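PDB 4E21: 6-phosphogluconate dehydrogenase (Decarboxylating) from Geobacter metallireducens, which probably catalyses the NADP-dependent oxidative decarboxylation of 6-phosphogluconate in the pentose phosphate pathway. Local coordinates for residues G26-G31 / R70-F75; M37-R42 / F146-G151; P103-N108 / Q132-V137; V169-A174 / A193-L198; N229-A234 / Y258-A263. All blocks are in the same frame, centred on the assembly; numbering follows the deposited sequence.

Contact 1: G26-G31 / R70-F75; sequences GMIGLG and RSIEEF
Phe75 drives its ring end-on into the backbone of strand 24-28, where CZ lies 3.5 Å from Gly26 CA. The rim of the ring also meets the neighbouring peptide: Met27 N sits near the ring plane, 3.8 Å from Phe75 CZ. Ile28 supplies a second surface, laying CG1 over one face in a CH-pi contact, 4.1 Å from the centroid of the Phe75 ring and 28° off its normal. Beyond the ring, Ile28 CD1 touches Ile72 CD1 at 4.0 Å, the two isoleucines meeting through the ends of their longer branches. Phe75 reaches the strand because its CG is anti to the backbone N (chi1 179°), which carries the ring out from the helix.

The start of that helix is itself well fixed. Ser71 is the N-cap, its OG accepting from Glu74 N at 3.1 Å in an almost straight bond. Glu74 in turn takes the N-H of Arg70 on OE1 and pairs with the same arginine through a salt bridge from OE2 to Arg70 NH1 (2.7 Å). Farther out, Val49 and Tyr51 of the adjacent strand and Met97 and Met101 of helix 94-101 complete the apolar surroundings. The contact thus joins a helix to the first strand of a Rossmann-type fold mainly by apolar packing, with one backbone N at the ring edge, while the Ser71 cap and the Arg70-Glu74 pair hold the first turn away from that meeting point.

Contact 2: M37-R42 / F146-G151; sequences MVRRLR and FGLERG
Arg40 and Leu148 bring together two helices of the Rossmann-type domain: helix 32-43, which follows the first strand and its glycine-rich turn, and the short helix 147-150. The arginine stretches across the end of the short helix, its chain extended from CG to NE, and turns the edge of its guanidinium to the carbonyls there. NH1 donates to Leu148 O at 2.7 Å; the oxygen lies only 8° out of the guanidinium plane, although the donor stands well above the plane of the carbonyl. A weak second bond runs from the same NH1 to Glu149 O at 3.4 Å.

Against one flat face of the group lies the backbone of Gly151, with CA 3.4 Å above the plane and over its centre. Leu148 packs against the base of the arginine. A chi1 of 172° points its CG away from its own N, and CD1 comes to rest 3.9 Å from Arg40 CB, with Arg39 CB also in contact.

Arg39 directs its polar end elsewhere, to Asp36 and Glu64. NE and NH2 of Arg40 hydrogen-bond to the backbone oxygens of Thr172 and Ala174, so all three guanidinium nitrogens have carbonyl partners. Lower on the stem, Arg40 CD lies 3.5 Å from Gly147 O.

Contact 3: P103-N108 / Q132-V137; sequences PLLAAN and QGITYV
Asn108 and Gly133 join two loops at the surface, at the N-terminal ends of two neighbouring strands of the Rossmann-type sheet, 110-113 and 135-142, which run parallel to each other. The polar link is a single backbone bond, Asn108 N to Gly133 O, 2.7 Å long and nearly straight at 172°. The same carbonyl receives a CA-H...O contact from Ala107 CA at 3.4 Å, so one oxygen gathers two neighbouring donors.

Gly133 has positive phi as the C-prime residue of a Schellman motif that closes helix 119-130. In this way the reversal at the helix end also offers its carbonyl to the facing loop.

Apolar packing is carried by Ile134. With CG1 anti to its own carbonyl carbon (chi1 -66°), the longer branch reaches the facing loop and places CD1 3.7 Å from Leu105 CB. Val111 of strand 110-113 touches both side chains and extends this small cluster inward. Where the branch passes the backbone, Ile134 CG1 lies 3.5 Å from Ala106 O.

Contact 4: V169-A174 / A193-L198; sequences VFRTLA and AELGYL
Leu195 opens the contact from the short 3-10 turn at 193-195, setting CD2 over one face of the Arg171 guanidinium, 3.7 Å above its plane and toward the rim. Its carbonyl O packs 3.5 Å from Ala174 CB, beside the point where helix 167-173 ends. At Gly196 the backbone turns with positive phi and brings the chain into strand 197-201.

Tyr197 follows and carries most of the packing. Its CG sits between the backbone N and the carbonyl carbon (chi1 69°), which directs the ring onto the helix. Phe170 CB meets one face in a CH-pi contact, 3.7 Å from the centroid of the Tyr197 ring, and the backbone N of Arg171 lies over that face too. Ala174 CB reaches the ring at Tyr197 CD1, 3.6 Å away. The two aromatic rings lie oblique to each other, their planes at 40°.

At the far end of the tyrosine, OH and Arg171 NH1 are 3.0 Å apart, but the angle is too poor for a hydrogen bond. Both instead find Asp167, the hydroxyl by a hydrogen bond and the arginine by a salt bridge. The contact packs helix 167-173 against 197-201, an outermost strand of the sheet within this chain, extending the layered alpha/beta architecture of the Rossmann-type domain.

Contact 5: N229-A234 / Y258-A263; sequences NILHHA and YDLDLA
Leu231 and Leu260 interlock through their methyl groups, CD2 of the first lying 3.5 Å from CD1 of the second, and the two side chains cross at about a right angle. The same Leu260 CD1 touches Ala234 CB at 3.7 Å. Leu262 spreads its two methyls over successive residues of helix 205-232: CD1 meets Leu231 CB, and CD2 meets His232 CB at 3.9 Å. All this belongs to the largely helical C-terminal domain, where the end of the long helix packs beside the start of helix 262-269, N-capped by Asp261.

Polar bonding across the pair comes from backbone: Tyr258 N donates to Ala234 O at 3.1 Å. On the helix side, His233 ND1 donates to Asn229 O at 2.8 Å, with the oxygen close to the imidazole plane.

Neighbouring subunits take up several outward groups. Tyr258 OH bonds to Ser203 O of a second subunit, while the His232 ring stacks on Phe339 of a third.

Overall arrangement
Contacts 1 to 4 cluster on the N-terminal, Rossmann-type part of the chain, and contact 5 stands apart in the helical C-terminal domain, its centre about 50 Å from that of contact 1. Contacts 1, 3 and 4 reach the same mixed sheet, and Ile72 of contact 1 packs on Leu104 of contact 3. Contacts 1 and 2 interleave along the chain and touch where Met27 meets Val38. Contact 3 falls between the two segments of contact 2. Contacts 2 and 4, centres about 12 Å apart, are joined by Arg40 of contact 2, which probably hydrogen-bonds to Thr172 O and Ala174 O. Strand 197-201 then leads into helix 205-232, which ends in contact 5; contacts 4 and 5 both lie at the interface with the second subunit.

Contact 1: G26-G31 / R70-F75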
# COMPACT_ATOMS: atom_id res chain seq x y z
N GLY B 26 -0.04 42.23 -16.92
CA GLY B 26 1.12 41.78 -17.66
C GLY B 26 1.25 40.29 -17.43
O GLY B 26 0.99 39.80 -16.33
N MSE B 27 1.64 39.56 -18.47
CA MSE B 27 1.80 38.11 -18.38
C MSE B 27 3.19 37.76 -18.86
O MSE B 27 3.57 38.13 -19.97
CB MSE B 27 0.76 37.44 -19.26
CG MSE B 27 0.88 35.92 -19.40
SE MSE B 27 0.44 34.97 -17.76
CE MSE B 27 2.21 34.37 -17.41
N ILE B 28 3.96 37.07 -18.02
CA ILE B 28 5.26 36.60 -18.45
C ILE B 28 5.24 35.08 -18.52
O ILE B 28 4.83 34.43 -17.56
CB ILE B 28 6.39 36.98 -17.47
CG1 ILE B 28 6.56 38.50 -17.39
CG2 ILE B 28 7.70 36.31 -17.88
CD1 ILE B 28 7.61 38.93 -16.35
N GLY B 29 5.72 34.52 -19.62
CA GLY B 29 5.66 33.08 -19.82
C GLY B 29 4.51 32.77 -20.76
O GLY B 29 3.34 32.77 -20.35
N LEU B 30 4.84 32.53 -22.02
CA LEU B 30 3.84 32.51 -23.08
C LEU B 30 3.75 31.13 -23.71
O LEU B 30 3.55 31.00 -24.92
CB LEU B 30 4.15 33.56 -24.15
CG LEU B 30 4.20 35.02 -23.71
CD1 LEU B 30 4.21 35.88 -24.95
CD2 LEU B 30 3.00 35.38 -22.84
N GLY B 31 3.91 30.11 -22.87
CA GLY B 31 3.58 28.75 -23.26
C GLY B 31 2.07 28.58 -23.33
O GLY B 31 1.30 29.55 -23.19
N ARG B 70 9.76 43.56 -25.84
CA ARG B 70 10.98 42.85 -26.22
C ARG B 70 12.02 42.78 -25.13
O ARG B 70 13.12 42.28 -25.34
CB ARG B 70 11.60 43.42 -27.50
CG ARG B 70 11.21 44.84 -27.80
CD ARG B 70 10.07 44.89 -28.82
NE ARG B 70 9.73 46.27 -29.15
CZ ARG B 70 8.53 46.82 -28.92
NH1 ARG B 70 7.55 46.09 -28.39
NH2 ARG B 70 8.32 48.10 -29.25
N SER B 71 11.67 43.25 -23.94
CA SER B 71 12.59 43.16 -22.83
C SER B 71 11.81 43.31 -21.55
O SER B 71 10.72 43.86 -21.55
CB SER B 71 13.65 44.27 -22.91
OG SER B 71 13.06 45.55 -22.72
N ILE B 72 12.37 42.83 -20.46
CA ILE B 72 11.75 43.07 -19.18
C ILE B 72 11.50 44.58 -18.99
O ILE B 72 10.46 44.99 -18.44
CB ILE B 72 12.57 42.49 -18.01
CG1 ILE B 72 11.75 42.56 -16.73
CG2 ILE B 72 13.94 43.15 -17.90
CD1 ILE B 72 10.46 41.72 -16.83
N GLU B 73 12.44 45.40 -19.47
CA GLU B 73 12.35 46.86 -19.30
C GLU B 73 11.13 47.47 -19.96
O GLU B 73 10.35 48.17 -19.31
CB GLU B 73 13.63 47.54 -19.79
CG GLU B 73 14.83 47.38 -18.85
CD GLU B 73 15.51 46.02 -18.99
OE1 GLU B 73 15.07 45.21 -19.84
OE2 GLU B 73 16.48 45.75 -18.24
N GLU B 74 10.96 47.22 -21.26
CA GLU B 74 9.77 47.70 -21.96
C GLU B 74 8.49 47.14 -21.34
O GLU B 74 7.46 47.82 -21.26
CB GLU B 74 9.81 47.33 -23.44
CG GLU B 74 8.69 48.00 -24.22
CD GLU B 74 8.43 47.38 -25.57
OE1 GLU B 74 9.28 46.59 -26.03
OE2 GLU B 74 7.37 47.68 -26.17
N PHE B 75 8.55 45.88 -20.91
CA PHE B 75 7.43 45.26 -20.25
C PHE B 75 7.00 46.09 -19.03
O PHE B 75 5.86 46.53 -18.95
CB PHE B 75 7.79 43.83 -19.83
CG PHE B 75 6.71 43.11 -19.11
CD1 PHE B 75 5.63 42.56 -19.81
CD2 PHE B 75 6.76 42.95 -17.73
CE1 PHE B 75 4.61 41.87 -19.15
CE2 PHE B 75 5.75 42.25 -17.05
CZ PHE B 75 4.66 41.71 -17.77

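Contact 2: M37-R42 / F146-G151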
# COMPACT_ATOMS: atom_id res chain seq x y z
N MSE B 37 -4.52 31.93 -20.88
CA MSE B 37 -5.08 32.81 -19.86
C MSE B 37 -5.14 34.23 -20.39
O MSE B 37 -6.08 34.95 -20.08
CB MSE B 37 -4.28 32.74 -18.57
CG MSE B 37 -4.10 31.33 -18.07
SE MSE B 37 -3.05 31.22 -16.46
CE MSE B 37 -4.44 31.53 -15.15
N VAL B 38 -4.16 34.62 -21.20
CA VAL B 38 -4.20 35.94 -21.83
C VAL B 38 -5.38 35.99 -22.79
O VAL B 38 -6.14 36.96 -22.78
CB VAL B 38 -2.90 36.29 -22.58
CG1 VAL B 38 -3.12 37.50 -23.46
CG2 VAL B 38 -1.77 36.56 -21.60
N ARG B 39 -5.56 34.94 -23.58
CA ARG B 39 -6.68 34.91 -24.53
C ARG B 39 -7.99 35.00 -23.78
O ARG B 39 -8.89 35.74 -24.18
CB ARG B 39 -6.65 33.67 -25.41
CG ARG B 39 -5.49 33.64 -26.37
CD ARG B 39 -5.46 32.33 -27.12
NE ARG B 39 -4.23 32.19 -27.90
CZ ARG B 39 -3.28 31.30 -27.66
NH1 ARG B 39 -3.42 30.43 -26.66
NH2 ARG B 39 -2.20 31.26 -28.43
N ARG B 40 -8.09 34.28 -22.67
CA ARG B 40 -9.31 34.32 -21.87
C ARG B 40 -9.48 35.69 -21.22
O ARG B 40 -10.56 36.27 -21.23
CB ARG B 40 -9.34 33.20 -20.81
CG ARG B 40 -10.62 33.21 -19.98
CD ARG B 40 -10.82 31.92 -19.23
NE ARG B 40 -12.05 31.90 -18.45
CZ ARG B 40 -13.19 31.34 -18.85
NH1 ARG B 40 -13.25 30.75 -20.04
NH2 ARG B 40 -14.26 31.36 -18.07
N LEU B 41 -8.39 36.20 -20.65
CA LEU B 41 -8.35 37.53 -20.04
C LEU B 41 -8.81 38.60 -21.04
O LEU B 41 -9.72 39.39 -20.74
CB LEU B 41 -6.92 37.84 -19.59
CG LEU B 41 -6.46 37.84 -18.14
CD1 LEU B 41 -7.51 37.32 -17.17
CD2 LEU B 41 -5.13 37.10 -18.01
N ARG B 42 -8.19 38.63 -22.21
CA ARG B 42 -8.55 39.58 -23.26
C ARG B 42 -10.03 39.45 -23.62
O ARG B 42 -10.80 40.41 -23.53
CB ARG B 42 -7.70 39.33 -24.51
CG ARG B 42 -8.02 40.23 -25.70
CD ARG B 42 -7.50 39.56 -26.97
NE ARG B 42 -7.14 40.49 -28.04
CZ ARG B 42 -6.65 40.11 -29.22
NH1 ARG B 42 -6.47 38.81 -29.47
NH2 ARG B 42 -6.34 41.00 -30.15
N PHE B 146 -8.30 22.99 -20.95
CA PHE B 146 -9.75 23.17 -20.93
C PHE B 146 -10.16 24.49 -20.31
O PHE B 146 -11.32 24.89 -20.43
CB PHE B 146 -10.41 22.02 -20.17
CG PHE B 146 -10.29 20.70 -20.87
CD1 PHE B 146 -9.20 19.87 -20.63
CD2 PHE B 146 -11.24 20.31 -21.79
CE1 PHE B 146 -9.08 18.67 -21.29
CE2 PHE B 146 -11.11 19.11 -22.45
CZ PHE B 146 -10.03 18.29 -22.19
N GLY B 147 -9.21 25.17 -19.66
CA GLY B 147 -9.47 26.41 -18.94
C GLY B 147 -9.87 27.58 -19.82
O GLY B 147 -10.65 28.44 -19.41
N LEU B 148 -9.33 27.60 -21.05
CA LEU B 148 -9.60 28.69 -21.99
C LEU B 148 -11.09 28.86 -22.22
O LEU B 148 -11.64 29.94 -21.99
CB LEU B 148 -8.88 28.46 -23.32
CG LEU B 148 -9.24 29.44 -24.45
CD1 LEU B 148 -9.30 30.87 -23.95
CD2 LEU B 148 -8.29 29.32 -25.64
N GLU B 149 -11.74 27.79 -22.65
CA GLU B 149 -13.18 27.82 -22.85
C GLU B 149 -13.97 27.62 -21.56
O GLU B 149 -15.04 28.20 -21.40
CB GLU B 149 -13.61 26.77 -23.90
CG GLU B 149 -12.76 26.78 -25.18
CD GLU B 149 -13.03 27.99 -26.07
OE1 GLU B 149 -14.17 28.53 -26.00
OE2 GLU B 149 -12.11 28.40 -26.83
N ARG B 150 -13.47 26.81 -20.63
CA ARG B 150 -14.28 26.46 -19.46
C ARG B 150 -13.94 27.18 -18.15
O ARG B 150 -14.66 27.04 -17.16
CB ARG B 150 -14.32 24.95 -19.26
CG ARG B 150 -15.00 24.23 -20.42
CD ARG B 150 -15.07 22.73 -20.21
NE ARG B 150 -15.16 22.03 -21.49
CZ ARG B 150 -15.25 20.71 -21.62
NH1 ARG B 150 -15.28 19.94 -20.54
NH2 ARG B 150 -15.32 20.17 -22.83
N GLY B 151 -12.86 27.94 -18.13
CA GLY B 151 -12.45 28.56 -16.88
C GLY B 151 -11.55 27.62 -16.07
O GLY B 151 -11.64 26.40 -16.18

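Contact 3: P103-N108 / Q132-V137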
# COMPACT_ATOMS: atom_id res chain seq x y z
N PRO B 103 13.83 45.14 -9.56
CA PRO B 103 14.42 46.49 -9.59
C PRO B 103 13.65 47.49 -10.46
O PRO B 103 13.82 48.69 -10.26
CB PRO B 103 15.81 46.26 -10.17
CG PRO B 103 16.14 44.82 -9.80
CD PRO B 103 14.82 44.10 -9.90
N LEU B 104 12.83 47.01 -11.39
CA LEU B 104 11.98 47.89 -12.19
C LEU B 104 10.58 48.05 -11.61
O LEU B 104 9.81 48.86 -12.10
CB LEU B 104 11.85 47.41 -13.64
CG LEU B 104 13.02 47.48 -14.65
CD1 LEU B 104 14.17 48.29 -14.11
CD2 LEU B 104 13.48 46.05 -15.05
N LEU B 105 10.25 47.26 -10.59
CA LEU B 105 8.89 47.30 -10.04
C LEU B 105 8.82 48.34 -8.92
O LEU B 105 9.83 48.94 -8.54
CB LEU B 105 8.44 45.92 -9.53
CG LEU B 105 8.29 44.79 -10.56
CD1 LEU B 105 7.84 43.48 -9.89
CD2 LEU B 105 7.32 45.16 -11.66
N ALA B 106 7.62 48.55 -8.39
CA ALA B 106 7.43 49.61 -7.42
C ALA B 106 6.49 49.16 -6.32
O ALA B 106 5.65 48.27 -6.52
CB ALA B 106 6.87 50.85 -8.12
N ALA B 107 6.64 49.77 -5.15
CA ALA B 107 5.73 49.53 -4.04
C ALA B 107 4.25 49.59 -4.47
O ALA B 107 3.85 50.42 -5.29
CB ALA B 107 6.02 50.48 -2.88
N ASN B 108 3.45 48.68 -3.93
CA ASN B 108 2.03 48.54 -4.28
C ASN B 108 1.78 47.77 -5.58
O ASN B 108 0.64 47.48 -5.91
CB ASN B 108 1.31 49.91 -4.26
CG ASN B 108 1.20 50.49 -2.83
OD1 ASN B 108 1.36 49.78 -1.83
ND2 ASN B 108 0.93 51.78 -2.75
N GLN B 132 10.01 45.16 -0.24
CA GLN B 132 10.08 46.22 -1.24
C GLN B 132 8.70 46.77 -1.56
O GLN B 132 8.50 47.40 -2.60
CB GLN B 132 10.72 45.71 -2.51
CG GLN B 132 12.06 45.09 -2.28
CD GLN B 132 12.96 45.21 -3.48
OE1 GLN B 132 12.91 46.21 -4.21
NE2 GLN B 132 13.77 44.18 -3.72
N GLY B 133 7.77 46.52 -0.64
CA GLY B 133 6.43 47.05 -0.77
C GLY B 133 5.61 46.38 -1.85
O GLY B 133 4.58 46.89 -2.27
N ILE B 134 6.07 45.22 -2.31
CA ILE B 134 5.39 44.47 -3.37
C ILE B 134 4.64 43.24 -2.84
O ILE B 134 5.20 42.43 -2.10
CB ILE B 134 6.37 44.05 -4.47
CG1 ILE B 134 6.90 45.30 -5.18
CG2 ILE B 134 5.69 43.11 -5.46
CD1 ILE B 134 8.14 45.07 -5.99
N THR B 135 3.38 43.10 -3.23
CA THR B 135 2.58 42.01 -2.71
C THR B 135 2.67 40.77 -3.61
O THR B 135 2.37 40.82 -4.81
CB THR B 135 1.13 42.43 -2.41
OG1 THR B 135 1.15 43.56 -1.54
CG2 THR B 135 0.40 41.31 -1.73
N TYR B 136 3.14 39.68 -3.02
CA TYR B 136 3.36 38.45 -3.77
C TYR B 136 2.22 37.43 -3.57
O TYR B 136 1.97 36.98 -2.45
CB TYR B 136 4.70 37.83 -3.39
CG TYR B 136 5.18 36.71 -4.31
CD1 TYR B 136 5.74 37.00 -5.56
CD2 TYR B 136 5.10 35.38 -3.92
CE1 TYR B 136 6.20 35.99 -6.39
CE2 TYR B 136 5.55 34.37 -4.75
CZ TYR B 136 6.10 34.69 -5.98
OH TYR B 136 6.54 33.69 -6.82
N VAL B 137 1.55 37.08 -4.67
CA VAL B 137 0.37 36.20 -4.65
C VAL B 137 0.61 34.86 -5.35
O VAL B 137 1.06 34.83 -6.50
CB VAL B 137 -0.84 36.92 -5.27
CG1 VAL B 137 -2.08 36.05 -5.19
CG2 VAL B 137 -1.08 38.23 -4.55

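Contact 4: V169-A174 / A193-L198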
# COMPACT_ATOMS: atom_id res chain seq x y z
N VAL B 169 -9.85 39.88 -12.07
CA VAL B 169 -9.02 38.98 -12.87
C VAL B 169 -9.39 37.53 -12.59
O VAL B 169 -9.44 36.71 -13.50
CB VAL B 169 -7.52 39.21 -12.61
CG1 VAL B 169 -6.69 38.12 -13.27
CG2 VAL B 169 -7.11 40.61 -13.09
N PHE B 170 -9.67 37.22 -11.33
CA PHE B 170 -10.03 35.85 -10.96
C PHE B 170 -11.41 35.47 -11.51
O PHE B 170 -11.58 34.40 -12.09
CB PHE B 170 -10.00 35.67 -9.45
CG PHE B 170 -8.63 35.80 -8.86
CD1 PHE B 170 -7.53 35.32 -9.55
CD2 PHE B 170 -8.44 36.38 -7.62
CE1 PHE B 170 -6.26 35.44 -9.01
CE2 PHE B 170 -7.18 36.47 -7.07
CZ PHE B 170 -6.09 36.01 -7.77
N ARG B 171 -12.38 36.37 -11.34
CA ARG B 171 -13.71 36.17 -11.89
C ARG B 171 -13.69 35.82 -13.37
O ARG B 171 -14.36 34.88 -13.80
CB ARG B 171 -14.55 37.41 -11.71
CG ARG B 171 -15.28 37.43 -10.41
CD ARG B 171 -16.02 38.72 -10.25
NE ARG B 171 -17.35 38.44 -9.73
CZ ARG B 171 -17.60 38.27 -8.44
NH1 ARG B 171 -16.61 38.37 -7.55
NH2 ARG B 171 -18.85 38.02 -8.04
N THR B 172 -12.91 36.57 -14.14
CA THR B 172 -12.80 36.31 -15.57
C THR B 172 -12.19 34.95 -15.83
O THR B 172 -12.67 34.20 -16.69
CB THR B 172 -11.94 37.39 -16.26
OG1 THR B 172 -12.58 38.65 -16.10
CG2 THR B 172 -11.76 37.10 -17.75
N LEU B 173 -11.15 34.63 -15.08
CA LEU B 173 -10.38 33.41 -15.28
C LEU B 173 -11.15 32.14 -14.86
O LEU B 173 -11.01 31.10 -15.48
CB LEU B 173 -9.09 33.52 -14.48
CG LEU B 173 -7.77 33.63 -15.24
CD1 LEU B 173 -7.94 34.15 -16.63
CD2 LEU B 173 -6.77 34.47 -14.43
N ALA B 174 -11.95 32.26 -13.80
CA ALA B 174 -12.68 31.14 -13.22
C ALA B 174 -13.93 30.78 -14.05
O ALA B 174 -14.38 31.56 -14.90
CB ALA B 174 -13.06 31.47 -11.77
N ALA B 193 -16.20 30.63 -3.37
CA ALA B 193 -15.97 29.22 -3.68
C ALA B 193 -16.82 28.70 -4.84
O ALA B 193 -16.34 27.92 -5.68
CB ALA B 193 -16.13 28.37 -2.43
N GLU B 194 -18.07 29.17 -4.92
CA GLU B 194 -19.02 28.67 -5.93
C GLU B 194 -18.69 29.09 -7.34
O GLU B 194 -19.28 28.58 -8.30
CB GLU B 194 -20.45 29.08 -5.60
CG GLU B 194 -21.11 28.25 -4.50
CD GLU B 194 -22.61 28.50 -4.41
OE1 GLU B 194 -22.99 29.56 -3.87
OE2 GLU B 194 -23.41 27.63 -4.86
N LEU B 195 -17.77 30.03 -7.46
CA LEU B 195 -17.41 30.60 -8.76
C LEU B 195 -16.25 29.82 -9.39
O LEU B 195 -15.96 29.97 -10.59
CB LEU B 195 -17.05 32.08 -8.61
CG LEU B 195 -18.13 33.18 -8.63
CD1 LEU B 195 -19.33 32.79 -7.83
CD2 LEU B 195 -17.59 34.51 -8.09
N GLY B 196 -15.58 29.00 -8.57
CA GLY B 196 -14.41 28.27 -9.02
C GLY B 196 -13.07 28.96 -8.74
O GLY B 196 -12.06 28.63 -9.35
N TYR B 197 -13.06 29.92 -7.82
CA TYR B 197 -11.80 30.42 -7.28
C TYR B 197 -11.95 30.67 -5.79
O TYR B 197 -13.06 30.88 -5.29
CB TYR B 197 -11.29 31.66 -8.04
CG TYR B 197 -12.12 32.92 -7.85
CD1 TYR B 197 -13.30 33.11 -8.56
CD2 TYR B 197 -11.70 33.92 -6.97
CE1 TYR B 197 -14.06 34.27 -8.40
CE2 TYR B 197 -12.43 35.08 -6.81
CZ TYR B 197 -13.61 35.25 -7.53
OH TYR B 197 -14.35 36.39 -7.37
N LEU B 198 -10.83 30.63 -5.08
CA LEU B 198 -10.89 30.61 -3.62
C LEU B 198 -9.61 31.16 -3.06
O LEU B 198 -8.53 30.68 -3.41
CB LEU B 198 -11.01 29.18 -3.11
CG LEU B 198 -11.74 28.92 -1.78
CD1 LEU B 198 -11.13 27.71 -1.05
CD2 LEU B 198 -11.83 30.15 -0.86

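Contact 5: N229-A234 / Y258-A263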
# COMPACT_ATOMS: atom_id res chain seq x y z
N ASN B 229 -7.68 -2.39 -14.95
CA ASN B 229 -6.68 -3.44 -15.18
C ASN B 229 -7.21 -4.82 -14.75
O ASN B 229 -6.94 -5.84 -15.39
CB ASN B 229 -5.37 -3.10 -14.46
CG ASN B 229 -4.18 -3.85 -15.02
OD1 ASN B 229 -4.29 -4.48 -16.07
ND2 ASN B 229 -3.04 -3.77 -14.35
N ILE B 230 -7.95 -4.84 -13.64
CA ILE B 230 -8.62 -6.06 -13.19
C ILE B 230 -9.66 -6.55 -14.24
O ILE B 230 -9.71 -7.75 -14.58
CB ILE B 230 -9.29 -5.84 -11.80
CG1 ILE B 230 -8.23 -5.53 -10.74
CG2 ILE B 230 -10.20 -7.01 -11.40
CD1 ILE B 230 -8.80 -5.09 -9.41
N LEU B 231 -10.48 -5.64 -14.75
CA LEU B 231 -11.42 -5.95 -15.82
C LEU B 231 -10.69 -6.46 -17.06
O LEU B 231 -11.14 -7.37 -17.71
CB LEU B 231 -12.23 -4.72 -16.19
CG LEU B 231 -13.21 -4.21 -15.14
CD1 LEU B 231 -13.97 -3.00 -15.64
CD2 LEU B 231 -14.17 -5.35 -14.73
N HIS B 232 -9.54 -5.85 -17.36
CA HIS B 232 -8.74 -6.16 -18.54
C HIS B 232 -8.19 -7.59 -18.47
O HIS B 232 -7.93 -8.22 -19.48
CB HIS B 232 -7.59 -5.12 -18.66
CG HIS B 232 -6.65 -5.37 -19.80
ND1 HIS B 232 -7.02 -5.17 -21.12
CD2 HIS B 232 -5.36 -5.76 -19.82
CE1 HIS B 232 -5.99 -5.46 -21.90
NE2 HIS B 232 -4.97 -5.81 -21.14
N HIS B 233 -8.02 -8.08 -17.25
CA HIS B 233 -7.44 -9.39 -17.01
C HIS B 233 -8.51 -10.43 -16.65
O HIS B 233 -8.19 -11.52 -16.19
CB HIS B 233 -6.44 -9.31 -15.85
CG HIS B 233 -5.10 -8.77 -16.23
ND1 HIS B 233 -4.84 -7.41 -16.34
CD2 HIS B 233 -3.93 -9.40 -16.47
CE1 HIS B 233 -3.57 -7.24 -16.66
NE2 HIS B 233 -2.99 -8.43 -16.74
N ALA B 234 -9.79 -10.07 -16.84
CA ALA B 234 -10.89 -10.94 -16.44
C ALA B 234 -10.97 -12.15 -17.38
O ALA B 234 -11.74 -13.06 -17.16
CB ALA B 234 -12.23 -10.16 -16.41
N TYR B 258 -14.00 -13.83 -19.07
CA TYR B 258 -14.76 -12.71 -19.57
C TYR B 258 -13.88 -11.85 -20.48
O TYR B 258 -12.80 -11.44 -20.08
CB TYR B 258 -15.32 -11.87 -18.41
CG TYR B 258 -16.29 -12.61 -17.48
CD1 TYR B 258 -17.53 -13.05 -17.93
CD2 TYR B 258 -15.97 -12.84 -16.15
CE1 TYR B 258 -18.41 -13.70 -17.10
CE2 TYR B 258 -16.85 -13.48 -15.31
CZ TYR B 258 -18.07 -13.90 -15.79
OH TYR B 258 -18.94 -14.55 -14.95
N ASP B 259 -14.32 -11.64 -21.72
CA ASP B 259 -13.73 -10.64 -22.60
C ASP B 259 -14.57 -9.37 -22.49
O ASP B 259 -15.61 -9.24 -23.15
CB ASP B 259 -13.75 -11.12 -24.05
CG ASP B 259 -12.73 -12.20 -24.32
OD1 ASP B 259 -11.57 -12.10 -23.86
OD2 ASP B 259 -13.10 -13.16 -25.02
N LEU B 260 -14.13 -8.44 -21.63
CA LEU B 260 -14.97 -7.30 -21.31
C LEU B 260 -14.62 -6.14 -22.20
O LEU B 260 -13.48 -5.97 -22.61
CB LEU B 260 -14.84 -6.91 -19.83
CG LEU B 260 -15.21 -7.98 -18.80
CD1 LEU B 260 -14.71 -7.54 -17.42
CD2 LEU B 260 -16.70 -8.32 -18.77
N ASP B 261 -15.63 -5.34 -22.53
CA ASP B 261 -15.46 -4.17 -23.35
C ASP B 261 -15.25 -2.93 -22.47
O ASP B 261 -16.21 -2.31 -22.00
CB ASP B 261 -16.66 -3.99 -24.29
CG ASP B 261 -16.43 -2.89 -25.33
OD1 ASP B 261 -15.65 -1.94 -25.05
OD2 ASP B 261 -17.03 -2.99 -26.43
N LEU B 262 -13.99 -2.59 -22.24
CA LEU B 262 -13.64 -1.50 -21.32
C LEU B 262 -14.14 -0.14 -21.81
O LEU B 262 -14.46 0.75 -21.00
CB LEU B 262 -12.13 -1.46 -21.09
CG LEU B 262 -11.57 -2.30 -19.94
CD1 LEU B 262 -12.21 -3.64 -19.91
CD2 LEU B 262 -10.04 -2.44 -20.01
N ALA B 263 -14.20 0.05 -23.13
CA ALA B 263 -14.75 1.30 -23.64
C ALA B 263 -16.20 1.41 -23.22
O ALA B 263 -16.61 2.41 -22.64
CB ALA B 263 -14.60 1.40 -25.15